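Side-chain contacts in haloacid dehalogenase-like hydrolase (Salmonella enterica subsp. enterica serovar Typhi, PDB 4EZE), which probably hydrolyses O-phosphoserine to serine and phosphate with the help of magnesium, the last step of serine biosynthesis: residues Thr31-Ile34 and Asp35-Gln38; Tyr86-Glu89 and Leu90-Gln93; Asn153-Phe156 and Thr157-Gly161; Thr166-Ala169 and Val170-Val174. All coordinates share one frame; numbering follows the deposited sequence.

Contact 1 of 4, residues Thr31-Ile34 and Asp35-Gln38; sequences TQDI and DTFQ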
ATOM      1  N   THR A  31      -5.081 -17.251  10.956  1.00 41.65           N
ATOM      2  CA  THR A  31      -4.813 -17.641  12.361  1.00 43.07           C
ATOM      3  C   THR A  31      -5.460 -18.972  12.758  1.00 57.01           C
ATOM      4  O   THR A  31      -5.168 -19.510  13.834  1.00 43.34           O
ATOM      5  CB  THR A  31      -5.281 -16.576  13.355  1.00 53.53           C
ATOM      6  OG1 THR A  31      -6.671 -16.294  13.105  1.00 42.94           O
ATOM      7  CG2 THR A  31      -4.429 -15.284  13.188  1.00 40.94           C
ATOM      8  N   GLN A  32      -6.334 -19.490  11.891  1.00 46.53           N
ATOM      9  CA  GLN A  32      -7.025 -20.750  12.135  1.00 54.90           C
ATOM     10  C   GLN A  32      -6.038 -21.911  12.027  1.00 56.45           C
ATOM     11  O   GLN A  32      -5.114 -21.866  11.213  1.00 50.19           O
ATOM     12  CB  GLN A  32      -8.203 -20.919  11.149  1.00 45.60           C
ATOM     13  CG  GLN A  32      -8.771 -22.332  11.112  1.00 54.22           C
ATOM     14  CD  GLN A  32     -10.219 -22.451  10.610  1.00 53.28           C
ATOM     15  OE1 GLN A  32     -10.981 -23.256  11.145  1.00 71.04           O
ATOM     16  NE2 GLN A  32     -10.597 -21.676   9.574  1.00 56.35           N
ATOM     17  N   ASP A  33      -6.198 -22.920  12.882  1.00 52.35           N
ATOM     18  CA  ASP A  33      -5.384 -24.135  12.789  1.00 50.80           C
ATOM     19  C   ASP A  33      -5.298 -24.501  11.299  1.00 51.33           C
ATOM     20  O   ASP A  33      -6.322 -24.615  10.616  1.00 51.62           O
ATOM     21  CB  ASP A  33      -6.052 -25.271  13.592  1.00 60.66           C
ATOM     22  CG  ASP A  33      -5.348 -26.623  13.424  1.00 98.09           C
ATOM     23  OD1 ASP A  33      -4.403 -26.916  14.191  1.00 66.40           O
ATOM     24  OD2 ASP A  33      -5.758 -27.415  12.546  1.00 74.73           O
ATOM     25  N   ILE A  34      -4.093 -24.674  10.779  1.00 47.33           N
ATOM     26  CA  ILE A  34      -3.944 -24.904   9.335  1.00 41.46           C
ATOM     27  C   ILE A  34      -4.569 -26.203   8.789  1.00 52.12           C
ATOM     28  O   ILE A  34      -5.111 -26.228   7.675  1.00 51.34           O
ATOM     29  CB  ILE A  34      -2.482 -24.744   8.884  1.00 57.27           C
ATOM     30  CG1 ILE A  34      -2.043 -23.293   9.106  1.00 49.29           C
ATOM     31  CG2 ILE A  34      -2.323 -25.105   7.413  1.00 45.14           C
ATOM     32  CD1 ILE A  34      -0.603 -23.026   8.730  1.00 71.51           C
ATOM     33  N   ASP A  35      -4.551 -27.269   9.578  1.00 52.06           N
ATOM     34  CA  ASP A  35      -5.213 -28.495   9.149  1.00 59.63           C
ATOM     35  C   ASP A  35      -6.725 -28.338   9.105  1.00 64.45           C
ATOM     36  O   ASP A  35      -7.378 -28.740   8.134  1.00 70.82           O
ATOM     37  CB  ASP A  35      -4.806 -29.646  10.059  1.00 78.97           C
ATOM     38  CG  ASP A  35      -3.342 -29.985   9.916  1.00 94.28           C
ATOM     39  OD1 ASP A  35      -2.727 -30.304  10.949  1.00 67.19           O
ATOM     40  OD2 ASP A  35      -2.799 -29.912   8.778  1.00 73.84           O
ATOM     41  N   THR A  36      -7.285 -27.735  10.148  1.00 49.53           N
ATOM     42  CA  THR A  36      -8.715 -27.408  10.145  1.00 61.08           C
ATOM     43  C   THR A  36      -9.061 -26.561   8.932  1.00 46.72           C
ATOM     44  O   THR A  36     -10.108 -26.722   8.315  1.00 74.85           O
ATOM     45  CB  THR A  36      -9.125 -26.636  11.412  1.00 63.53           C
ATOM     46  OG1 THR A  36      -8.629 -27.321  12.566  1.00 78.26           O
ATOM     47  CG2 THR A  36     -10.644 -26.520  11.504  1.00 70.99           C
ATOM     48  N   PHE A  37      -8.172 -25.635   8.593  1.00 66.82           N
ATOM     49  CA  PHE A  37      -8.465 -24.682   7.538  1.00 48.40           C
ATOM     50  C   PHE A  37      -8.374 -25.358   6.178  1.00 52.29           C
ATOM     51  O   PHE A  37      -9.143 -25.076   5.257  1.00 55.90           O
ATOM     52  CB  PHE A  37      -7.496 -23.495   7.620  1.00 47.29           C
ATOM     53  CG  PHE A  37      -7.604 -22.539   6.457  1.00 38.62           C
ATOM     54  CD1 PHE A  37      -8.606 -21.589   6.418  1.00 41.85           C
ATOM     55  CD2 PHE A  37      -6.690 -22.583   5.418  1.00 38.82           C
ATOM     56  CE1 PHE A  37      -8.699 -20.708   5.349  1.00 41.81           C
ATOM     57  CE2 PHE A  37      -6.785 -21.708   4.341  1.00 47.62           C
ATOM     58  CZ  PHE A  37      -7.791 -20.768   4.314  1.00 44.44           C
ATOM     59  N   GLN A  38      -7.408 -26.243   6.039  1.00 53.70           N
ATOM     60  CA  GLN A  38      -7.293 -26.969   4.806  1.00 64.91           C
ATOM     61  C   GLN A  38      -8.543 -27.813   4.602  1.00 63.23           C
ATOM     62  O   GLN A  38      -9.174 -27.767   3.544  1.00 58.69           O
ATOM     63  CB  GLN A  38      -6.076 -27.870   4.845  1.00 56.54           C
ATOM     64  CG  GLN A  38      -5.896 -28.632   3.551  1.00 56.30           C
ATOM     65  CD  GLN A  38      -4.679 -29.505   3.603  1.00 78.09           C
ATOM     66  OE1 GLN A  38      -3.674 -29.148   4.219  1.00 95.27           O
ATOM     67  NE2 GLN A  38      -4.760 -30.667   2.972  1.00 87.25           N
TER
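Asp33 and Thr36 grip each other at the start of helix 34-45, where one carboxylate oxygen takes two bonds. Asp33 OD2 accepts the backbone N-H of Thr36 at 2.9 Å in a nearly straight bond (168°), using its anti lone pair, the one turned away from OD1. The Thr36 hydroxyl donates to the same oxygen, OG1 to OD2 again 2.9 Å, but arrives from above the carboxylate plane. Asp33 is thus the N-cap. Its CG stands anti to the backbone N (chi1 174°), which swings the carboxylate forward over the first turn. Behind this cap, Phe37 N bonds to Asp33 O and Gln38 N to Ile34 O.

Gln32 lies across the same turn. Its OE1 comes 3.3 Å from the Thr36 methyl CG2, while NE2 reaches the edge of the Phe37 ring, 3.7 Å from CD1, with amide and ring planes 53° apart. Further out, the Phe37 ring meets Phe96 edge-to-face and rests on Leu70 of strand 67-75, against which Ile34 also packs. Asp35 turns its carboxylate to a salt bridge with Lys59.

Two acidic groups sit close together, Asp33 OD2 and Asp35 OD1 being 4.5 Å apart. The positive end of the helix dipole, the N-H groups of the first turn and Lys59 would be expected to offset their repulsion and favour the charged forms.

Contact 2 of 4, residues Tyr86-Glu89 and Leu90-Gln93; sequences YLRE and LSLQ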
ATOM      1  N   TYR A  86     -15.394 -15.480  -5.540  1.00 48.27           N
ATOM      2  CA  TYR A  86     -15.800 -16.395  -4.476  1.00 52.68           C
ATOM      3  C   TYR A  86     -14.695 -16.578  -3.417  1.00 68.88           C
ATOM      4  O   TYR A  86     -14.966 -16.608  -2.214  1.00 51.01           O
ATOM      5  CB  TYR A  86     -16.270 -17.738  -5.063  1.00 52.10           C
ATOM      6  CG  TYR A  86     -16.752 -18.762  -4.027  1.00 63.34           C
ATOM      7  CD1 TYR A  86     -17.955 -18.583  -3.355  1.00 84.31           C
ATOM      8  CD2 TYR A  86     -16.011 -19.912  -3.733  1.00 82.99           C
ATOM      9  CE1 TYR A  86     -18.404 -19.501  -2.419  1.00 53.86           C
ATOM     10  CE2 TYR A  86     -16.458 -20.844  -2.798  1.00 61.02           C
ATOM     11  CZ  TYR A  86     -17.662 -20.628  -2.149  1.00 70.38           C
ATOM     12  OH  TYR A  86     -18.137 -21.517  -1.212  1.00 79.85           O
ATOM     13  N   LEU A  87     -13.446 -16.699  -3.851  1.00 54.54           N
ATOM     14  CA  LEU A  87     -12.360 -16.848  -2.884  1.00 42.66           C
ATOM     15  C   LEU A  87     -12.310 -15.610  -1.942  1.00 34.51           C
ATOM     16  O   LEU A  87     -12.307 -15.726  -0.704  1.00 43.07           O
ATOM     17  CB  LEU A  87     -11.042 -17.061  -3.627  1.00 46.12           C
ATOM     18  CG  LEU A  87      -9.875 -17.595  -2.785  1.00 58.74           C
ATOM     19  CD1 LEU A  87     -10.279 -18.799  -1.962  1.00 46.87           C
ATOM     20  CD2 LEU A  87      -8.689 -17.944  -3.664  1.00 61.93           C
ATOM     21  N   ARG A  88     -12.338 -14.439  -2.555  1.00 36.37           N
ATOM     22  CA  ARG A  88     -12.330 -13.167  -1.862  1.00 47.91           C
ATOM     23  C   ARG A  88     -13.475 -13.055  -0.867  1.00 58.57           C
ATOM     24  O   ARG A  88     -13.256 -12.727   0.287  1.00 47.36           O
ATOM     25  CB  ARG A  88     -12.408 -12.013  -2.864  1.00 38.30           C
ATOM     26  CG  ARG A  88     -12.412 -10.625  -2.187  1.00 46.58           C
ATOM     27  CD  ARG A  88     -11.173 -10.444  -1.291  1.00 45.36           C
ATOM     28  NE  ARG A  88      -9.933 -10.358  -2.081  1.00 44.03           N
ATOM     29  CZ  ARG A  88      -8.696 -10.621  -1.634  1.00 51.84           C
ATOM     30  NH1 ARG A  88      -8.471 -11.033  -0.376  1.00 36.18           N
ATOM     31  NH2 ARG A  88      -7.664 -10.482  -2.471  1.00 39.77           N
ATOM     32  N   GLU A  89     -14.697 -13.323  -1.303  1.00 47.24           N
ATOM     33  CA  GLU A  89     -15.831 -13.228  -0.390  1.00 62.13           C
ATOM     34  C   GLU A  89     -15.637 -14.162   0.805  1.00 40.28           C
ATOM     35  O   GLU A  89     -15.962 -13.841   1.958  1.00 55.29           O
ATOM     36  CB  GLU A  89     -17.132 -13.576  -1.123  1.00 64.43           C
ATOM     37  CG  GLU A  89     -18.239 -14.105  -0.211  1.00 64.40           C
ATOM     38  CD  GLU A  89     -19.430 -14.653  -0.995  1.00117.78           C
ATOM     39  OE1 GLU A  89     -19.839 -14.025  -1.995  1.00 76.35           O
ATOM     40  OE2 GLU A  89     -19.969 -15.714  -0.618  1.00 73.40           O
ATOM     41  N   LEU A  90     -15.107 -15.334   0.505  1.00 45.08           N
ATOM     42  CA  LEU A  90     -14.849 -16.357   1.498  1.00 41.45           C
ATOM     43  C   LEU A  90     -13.770 -15.919   2.462  1.00 44.72           C
ATOM     44  O   LEU A  90     -13.771 -16.294   3.641  1.00 48.85           O
ATOM     45  CB  LEU A  90     -14.400 -17.616   0.779  1.00 51.89           C
ATOM     46  CG  LEU A  90     -14.380 -18.920   1.550  1.00 59.34           C
ATOM     47  CD1 LEU A  90     -15.737 -19.164   2.183  1.00 86.60           C
ATOM     48  CD2 LEU A  90     -14.064 -20.023   0.563  1.00 52.32           C
ATOM     49  N   SER A  91     -12.828 -15.136   1.959  1.00 49.25           N
ATOM     50  CA  SER A  91     -11.696 -14.762   2.789  1.00 44.44           C
ATOM     51  C   SER A  91     -12.179 -13.706   3.745  1.00 44.42           C
ATOM     52  O   SER A  91     -11.626 -13.548   4.833  1.00 43.52           O
ATOM     53  CB  SER A  91     -10.559 -14.208   1.941  1.00 36.91           C
ATOM     54  OG  SER A  91     -10.845 -12.887   1.484  1.00 42.00           O
ATOM     55  N   LEU A  92     -13.211 -12.970   3.340  1.00 44.84           N
ATOM     56  CA  LEU A  92     -13.772 -11.934   4.212  1.00 41.55           C
ATOM     57  C   LEU A  92     -14.700 -12.556   5.260  1.00 41.10           C
ATOM     58  O   LEU A  92     -14.844 -12.042   6.358  1.00 57.53           O
ATOM     59  CB  LEU A  92     -14.488 -10.841   3.409  1.00 48.35           C
ATOM     60  CG  LEU A  92     -13.669 -10.021   2.401  1.00 58.94           C
ATOM     61  CD1 LEU A  92     -14.533  -8.868   1.904  1.00 57.27           C
ATOM     62  CD2 LEU A  92     -12.355  -9.501   2.976  1.00 53.00           C
ATOM     63  N   GLN A  93     -15.288 -13.699   4.949  1.00 49.00           N
ATOM     64  CA  GLN A  93     -16.206 -14.315   5.902  1.00 50.26           C
ATOM     65  C   GLN A  93     -15.431 -15.137   6.900  1.00 49.50           C
ATOM     66  O   GLN A  93     -15.758 -15.162   8.085  1.00 58.31           O
ATOM     67  CB  GLN A  93     -17.234 -15.196   5.177  1.00 47.11           C
ATOM     68  CG  GLN A  93     -18.661 -14.980   5.625  1.00102.95           C
ATOM     69  CD  GLN A  93     -19.644 -15.586   4.652  1.00121.95           C
ATOM     70  OE1 GLN A  93     -19.388 -16.646   4.079  1.00 88.26           O
ATOM     71  NE2 GLN A  93     -20.772 -14.914   4.453  1.00148.41           N
TER
HETATM   72  O   HOH W   1      -8.958 -10.957   2.706  1.00 41.33           O
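Tyr86 O accepts from Leu90 N and Arg88 O from Leu92 N in regular i to i+4 fashion; a weak i+4 bond joins Ser91 N to Leu87 O, while weak bonds from Ser91 N to Arg88 O and from Leu92 N to Glu89 O add i+3 spacing as helix 81-93 nears its end.

A short side-chain link turns back onto this backbone. Ser91 OG donates to Arg88 O at 2.7 Å, approaching well to the side of the carbonyl, with a C=O...OG angle of 124°. The serine torsion places OG between its own N and carbonyl carbon (chi1 75°), from where it faces the preceding turn. Arg88 O consequently holds the hydroxyl and Leu92 N together. A water extends the link: it donates to Ser91 OG at 3.0 Å and accepts a weak bond from Arg88 NH1. The arginine chain bends at chi2 and chi3, bringing its CD within 3.7 Å of Ser91 OG. Its NE is held by Tyr84 OH, and NH2 makes a weak bond to His298 O.

On another side of the helix Tyr86 and Leu90 make a looser apolar contact, CE2 to CD2 4.2 Å, and both pack on Thr44 of helix 34-45. Glu89 sends OE1 to a salt bridge with Arg85.

The hydroxyl of buried Ser91 is satisfied twice, giving its proton to a carbonyl and accepting one from water. With NE bonded to Tyr84 and the terminal nitrogens held weakly by backbone and water, the guanidinium partners named are all neutral; their dipoles would be expected to help stabilise its charge.

Contact 3 of 4, residues Asn153-Phe156 and Thr157-Gly161; sequences NASF and TRRIG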
ATOM      1  N   ASN A 153      -7.565  18.609  -5.473  1.00 53.23           N
ATOM      2  CA  ASN A 153      -6.470  19.555  -5.407  1.00 66.26           C
ATOM      3  C   ASN A 153      -6.866  20.714  -4.511  1.00 63.99           C
ATOM      4  O   ASN A 153      -6.080  21.184  -3.700  1.00 58.24           O
ATOM      5  CB  ASN A 153      -6.102  20.067  -6.796  1.00 48.54           C
ATOM      6  CG  ASN A 153      -5.277  19.078  -7.581  1.00 47.59           C
ATOM      7  OD1 ASN A 153      -5.298  17.891  -7.314  1.00 44.71           O
ATOM      8  ND2 ASN A 153      -4.547  19.572  -8.560  1.00 47.80           N
ATOM      9  N   ALA A 154      -8.107  21.158  -4.660  1.00 62.05           N
ATOM     10  CA  ALA A 154      -8.633  22.265  -3.870  1.00 61.90           C
ATOM     11  C   ALA A 154      -8.830  21.805  -2.417  1.00 41.16           C
ATOM     12  O   ALA A 154      -8.677  22.589  -1.476  1.00 65.17           O
ATOM     13  CB  ALA A 154      -9.929  22.791  -4.485  1.00 54.53           C
ATOM     14  N   SER A 155      -9.114  20.519  -2.235  1.00 43.79           N
ATOM     15  CA  SER A 155      -9.089  19.936  -0.898  1.00 41.26           C
ATOM     16  C   SER A 155      -7.695  20.085  -0.312  1.00 70.31           C
ATOM     17  O   SER A 155      -7.519  20.579   0.810  1.00 54.09           O
ATOM     18  CB  SER A 155      -9.450  18.458  -0.952  1.00 47.76           C
ATOM     19  OG  SER A 155      -9.024  17.788   0.223  1.00 61.12           O
ATOM     20  N   PHE A 156      -6.696  19.658  -1.075  1.00 51.49           N
ATOM     21  CA  PHE A 156      -5.320  19.764  -0.603  1.00 61.92           C
ATOM     22  C   PHE A 156      -4.919  21.229  -0.345  1.00 52.47           C
ATOM     23  O   PHE A 156      -4.355  21.561   0.699  1.00 48.84           O
ATOM     24  CB  PHE A 156      -4.339  19.089  -1.583  1.00 64.36           C
ATOM     25  CG  PHE A 156      -2.912  19.165  -1.131  1.00 51.10           C
ATOM     26  CD1 PHE A 156      -2.424  18.273  -0.192  1.00 46.07           C
ATOM     27  CD2 PHE A 156      -2.071  20.168  -1.598  1.00 47.59           C
ATOM     28  CE1 PHE A 156      -1.117  18.370   0.266  1.00 52.98           C
ATOM     29  CE2 PHE A 156      -0.757  20.266  -1.150  1.00 50.80           C
ATOM     30  CZ  PHE A 156      -0.278  19.362  -0.212  1.00 37.28           C
ATOM     31  N   THR A 157      -5.210  22.118  -1.285  1.00 48.03           N
ATOM     32  CA  THR A 157      -4.771  23.504  -1.117  1.00 45.82           C
ATOM     33  C   THR A 157      -5.445  24.120   0.105  1.00 59.72           C
ATOM     34  O   THR A 157      -4.794  24.762   0.941  1.00 51.31           O
ATOM     35  CB  THR A 157      -5.061  24.365  -2.375  1.00 53.66           C
ATOM     36  OG1 THR A 157      -6.331  24.002  -2.916  1.00 75.68           O
ATOM     37  CG2 THR A 157      -4.022  24.122  -3.452  1.00 49.05           C
ATOM     38  N   ARG A 158      -6.760  23.940   0.200  1.00 50.79           N
ATOM     39  CA  ARG A 158      -7.529  24.463   1.341  1.00 78.27           C
ATOM     40  C   ARG A 158      -6.978  24.015   2.683  1.00 51.10           C
ATOM     41  O   ARG A 158      -6.774  24.831   3.585  1.00 51.85           O
ATOM     42  CB  ARG A 158      -8.996  24.057   1.249  1.00 64.10           C
ATOM     43  CG  ARG A 158      -9.900  25.154   0.723  1.00 67.89           C
ATOM     44  CD  ARG A 158     -11.271  24.603   0.371  1.00 89.48           C
ATOM     45  NE  ARG A 158     -12.273  25.660   0.279  1.00139.54           N
ATOM     46  CZ  ARG A 158     -12.298  26.589  -0.671  1.00107.40           C
ATOM     47  NH1 ARG A 158     -11.369  26.606  -1.618  1.00 97.79           N
ATOM     48  NH2 ARG A 158     -13.250  27.510  -0.669  1.00107.33           N
ATOM     49  N   ARG A 159      -6.748  22.714   2.823  1.00 44.31           N
ATOM     50  CA  ARG A 159      -6.228  22.192   4.087  1.00 40.71           C
ATOM     51  C   ARG A 159      -4.842  22.725   4.396  1.00 82.72           C
ATOM     52  O   ARG A 159      -4.534  23.051   5.546  1.00 70.33           O
ATOM     53  CB  ARG A 159      -6.249  20.659   4.091  1.00 46.46           C
ATOM     54  CG  ARG A 159      -7.672  20.120   4.218  1.00 74.86           C
ATOM     55  CD  ARG A 159      -7.747  18.599   4.215  1.00 61.87           C
ATOM     56  NE  ARG A 159      -7.364  18.076   2.913  1.00 59.72           N
ATOM     57  CZ  ARG A 159      -6.382  17.209   2.722  1.00 54.38           C
ATOM     58  NH1 ARG A 159      -5.719  16.721   3.763  1.00 50.22           N
ATOM     59  NH2 ARG A 159      -6.095  16.800   1.490  1.00 66.11           N
ATOM     60  N   ILE A 160      -4.005  22.825   3.369  1.00 58.16           N
ATOM     61  CA  ILE A 160      -2.680  23.391   3.559  1.00 57.24           C
ATOM     62  C   ILE A 160      -2.792  24.871   3.932  1.00 52.58           C
ATOM     63  O   ILE A 160      -2.049  25.361   4.787  1.00 54.02           O
ATOM     64  CB  ILE A 160      -1.814  23.237   2.289  1.00 49.49           C
ATOM     65  CG1 ILE A 160      -1.392  21.784   2.127  1.00 45.06           C
ATOM     66  CG2 ILE A 160      -0.624  24.186   2.334  1.00 37.61           C
ATOM     67  CD1 ILE A 160      -0.972  21.091   3.399  1.00 49.18           C
ATOM     68  N   GLY A 161      -3.736  25.571   3.294  1.00 47.43           N
ATOM     69  CA  GLY A 161      -3.982  26.984   3.602  1.00 46.19           C
ATOM     70  C   GLY A 161      -4.347  27.192   5.065  1.00 62.43           C
ATOM     71  O   GLY A 161      -4.051  28.237   5.637  1.00 43.75           O
TER
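Ile160 lies over one face of the Phe156 ring, one turn further along helix 152-161. Its CG1 sits 3.8 Å from the ring centroid and 21° off the ring normal, a CH-pi contact displaced toward the rim, so that CZ is the nearest ring atom at 3.5 Å. The phenylalanine CG is anti to the backbone N (chi1 -180°), carrying the ring out from the helix.

Arg159 instead folds back toward Ser155. A bend at chi3 brings NE to 3.2 Å from Ser155 OG, with the hydroxyl oxygen 20° out of the guanidinium plane; NH2 adds a weak bond to the same oxygen, and NE a weak one to Ser155 O. Thr157 grips the previous turn differently: its OG1 donates to Asn153 O at 2.9 Å, beside the bond from its own N.

Arg159 lies about 7 Å, side chain to side chain, from Asp116, the predicted proton donor. Around the helix, Ile237 of strand 232-237 receives Phe156, Thr157 and Ile160, whereas Ser155, Arg158 and Arg159 pack against helix 135-146, Arg159 on Ile138 and Ile141. The helix is wedged between these in the helical segment after strand 110-113, consistent with the cap of phosphoserine phosphatases.

Contact 4 of 4, residues Thr166-Ala169 and Val170-Val174; sequences TPKA and VLNAV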
ATOM      1  N   THR A 166       2.378  27.256  10.672  1.00 47.28           N
ATOM      2  CA  THR A 166       2.777  26.180  11.583  1.00 43.66           C
ATOM      3  C   THR A 166       4.290  26.057  11.620  1.00 45.13           C
ATOM      4  O   THR A 166       4.943  26.007  10.580  1.00 55.54           O
ATOM      5  CB  THR A 166       2.199  24.827  11.151  1.00 58.19           C
ATOM      6  OG1 THR A 166       0.777  24.918  11.042  1.00 51.77           O
ATOM      7  CG2 THR A 166       2.562  23.757  12.144  1.00 36.13           C
ATOM      8  N   PRO A 167       4.860  26.037  12.825  1.00 55.33           N
ATOM      9  CA  PRO A 167       6.313  25.968  13.028  1.00 46.93           C
ATOM     10  C   PRO A 167       6.898  24.614  12.625  1.00 64.96           C
ATOM     11  O   PRO A 167       6.308  23.558  12.910  1.00 52.79           O
ATOM     12  CB  PRO A 167       6.488  26.155  14.548  1.00 44.81           C
ATOM     13  CG  PRO A 167       5.148  26.560  15.075  1.00 59.65           C
ATOM     14  CD  PRO A 167       4.101  26.134  14.081  1.00 49.58           C
ATOM     15  N   LYS A 168       8.063  24.652  11.987  1.00 63.50           N
ATOM     16  CA  LYS A 168       8.770  23.433  11.591  1.00 67.55           C
ATOM     17  C   LYS A 168       8.759  22.411  12.725  1.00 61.38           C
ATOM     18  O   LYS A 168       8.654  21.204  12.500  1.00 78.19           O
ATOM     19  CB  LYS A 168      10.213  23.775  11.185  1.00 64.30           C
ATOM     20  CG  LYS A 168      10.904  22.746  10.292  1.00 58.97           C
ATOM     21  CD  LYS A 168      11.790  23.414   9.249  1.00 97.77           C
ATOM     22  CE  LYS A 168      13.200  23.663   9.756  1.00 65.54           C
ATOM     23  NZ  LYS A 168      14.097  22.512   9.459  1.00103.10           N
ATOM     24  N   ALA A 169       8.855  22.902  13.954  1.00 65.89           N
ATOM     25  CA  ALA A 169       9.020  22.031  15.110  1.00 58.19           C
ATOM     26  C   ALA A 169       7.744  21.260  15.472  1.00 53.52           C
ATOM     27  O   ALA A 169       7.803  20.135  15.974  1.00 54.74           O
ATOM     28  CB  ALA A 169       9.516  22.845  16.302  1.00 87.62           C
ATOM     29  N   VAL A 170       6.592  21.876  15.253  1.00 46.67           N
ATOM     30  CA  VAL A 170       5.330  21.205  15.491  1.00 42.87           C
ATOM     31  C   VAL A 170       5.186  20.051  14.479  1.00 57.35           C
ATOM     32  O   VAL A 170       4.877  18.907  14.841  1.00 61.73           O
ATOM     33  CB  VAL A 170       4.164  22.200  15.349  1.00 61.52           C
ATOM     34  CG1 VAL A 170       2.821  21.479  15.329  1.00 52.05           C
ATOM     35  CG2 VAL A 170       4.223  23.215  16.479  1.00 69.46           C
ATOM     36  N   LEU A 171       5.444  20.374  13.215  1.00 55.63           N
ATOM     37  CA  LEU A 171       5.426  19.417  12.121  1.00 62.49           C
ATOM     38  C   LEU A 171       6.373  18.247  12.372  1.00 67.83           C
ATOM     39  O   LEU A 171       6.005  17.078  12.199  1.00 58.18           O
ATOM     40  CB  LEU A 171       5.838  20.118  10.840  1.00 51.94           C
ATOM     41  CG  LEU A 171       4.892  21.179  10.303  1.00 53.26           C
ATOM     42  CD1 LEU A 171       5.587  21.922   9.170  1.00 42.20           C
ATOM     43  CD2 LEU A 171       3.598  20.554   9.802  1.00 53.39           C
ATOM     44  N   ASN A 172       7.599  18.555  12.766  1.00 53.93           N
ATOM     45  CA  ASN A 172       8.568  17.512  13.028  1.00 58.08           C
ATOM     46  C   ASN A 172       8.087  16.635  14.168  1.00 83.48           C
ATOM     47  O   ASN A 172       8.229  15.419  14.128  1.00 62.25           O
ATOM     48  CB  ASN A 172       9.929  18.111  13.357  1.00 59.02           C
ATOM     49  CG  ASN A 172      10.693  18.538  12.124  1.00 87.01           C
ATOM     50  OD1 ASN A 172      10.563  17.941  11.062  1.00 73.63           O
ATOM     51  ND2 ASN A 172      11.508  19.568  12.265  1.00 87.90           N
ATOM     52  N   ALA A 173       7.518  17.262  15.188  1.00 54.17           N
ATOM     53  CA  ALA A 173       6.995  16.532  16.325  1.00 66.35           C
ATOM     54  C   ALA A 173       5.849  15.635  15.906  1.00 56.01           C
ATOM     55  O   ALA A 173       5.749  14.505  16.356  1.00 69.73           O
ATOM     56  CB  ALA A 173       6.544  17.488  17.397  1.00 46.42           C
ATOM     57  N   VAL A 174       4.980  16.147  15.050  1.00 63.78           N
ATOM     58  CA  VAL A 174       3.857  15.365  14.565  1.00 53.86           C
ATOM     59  C   VAL A 174       4.357  14.182  13.760  1.00 61.62           C
ATOM     60  O   VAL A 174       3.853  13.075  13.879  1.00 50.75           O
ATOM     61  CB  VAL A 174       2.919  16.209  13.708  1.00 63.66           C
ATOM     62  CG1 VAL A 174       1.838  15.347  13.107  1.00 70.22           C
ATOM     63  CG2 VAL A 174       2.308  17.309  14.536  1.00 56.38           C
TER
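Apolar contacts join Val170 to both residues that lead into helix 168-176, part of the probable cap domain. Its CG2 lies against the Pro167 ring, 3.7 Å from CG, and its CG1 meets the Thr166 methyl, CG2, at 3.9 Å. With CG1 anti to the backbone N (chi1 169°), the two valine branches divide the work: one reaches the threonine, the other the proline. The same Thr166 methyl also stands 3.9 Å from Leu171 CG, and thus bridges two helix residues.

Among the polar contacts, Pro167 occupies the N-cap position, and its carbonyl O takes weak bonds from Val170 N and Leu171 N. Regular helical bonds follow, Asn172 N to Lys168 O and Ala173 N to Ala169 O. Thr166 OG1 turns back to bond Leu163 O.

Lys168 and Asn172 run side by side in the same direction, CG to ND2 3.8 Å, and both touch Ile207 of helix 206-216. Leu171 packs on Ile128 of helix 124-131.

Proline has no side-chain acceptor for the first helical N-H groups. The side-chain grip on this helix start is apolar, a methyl and a ring held against Val170, while the polar end of the threonine secures the preceding loop.

In the fold
Along the chain the four contacts follow in numerical order and fall into two groups. Contacts 1 and 2 lie on helices 34-45 and 81-93, which pack against the four-stranded antiparallel sheet of a separate N-terminal part; their centres are 15 Å apart. Contacts 3 and 4, with centres 18 Å apart, belong to the successive helices 152-161 and 168-176, in the helical region beside the catalytic core, consistent with the family's cap. Between the groups, centres stand 38 to 48 Å apart. The sodium-binding aspartates follow strands of the parallel sheet, Asp114 after 110-113 and Asp270 after 265-269, with Asp116 in helix 115-119. Contact 3 approaches this site, contact 4 less closely; contacts 1 and 2 lie away.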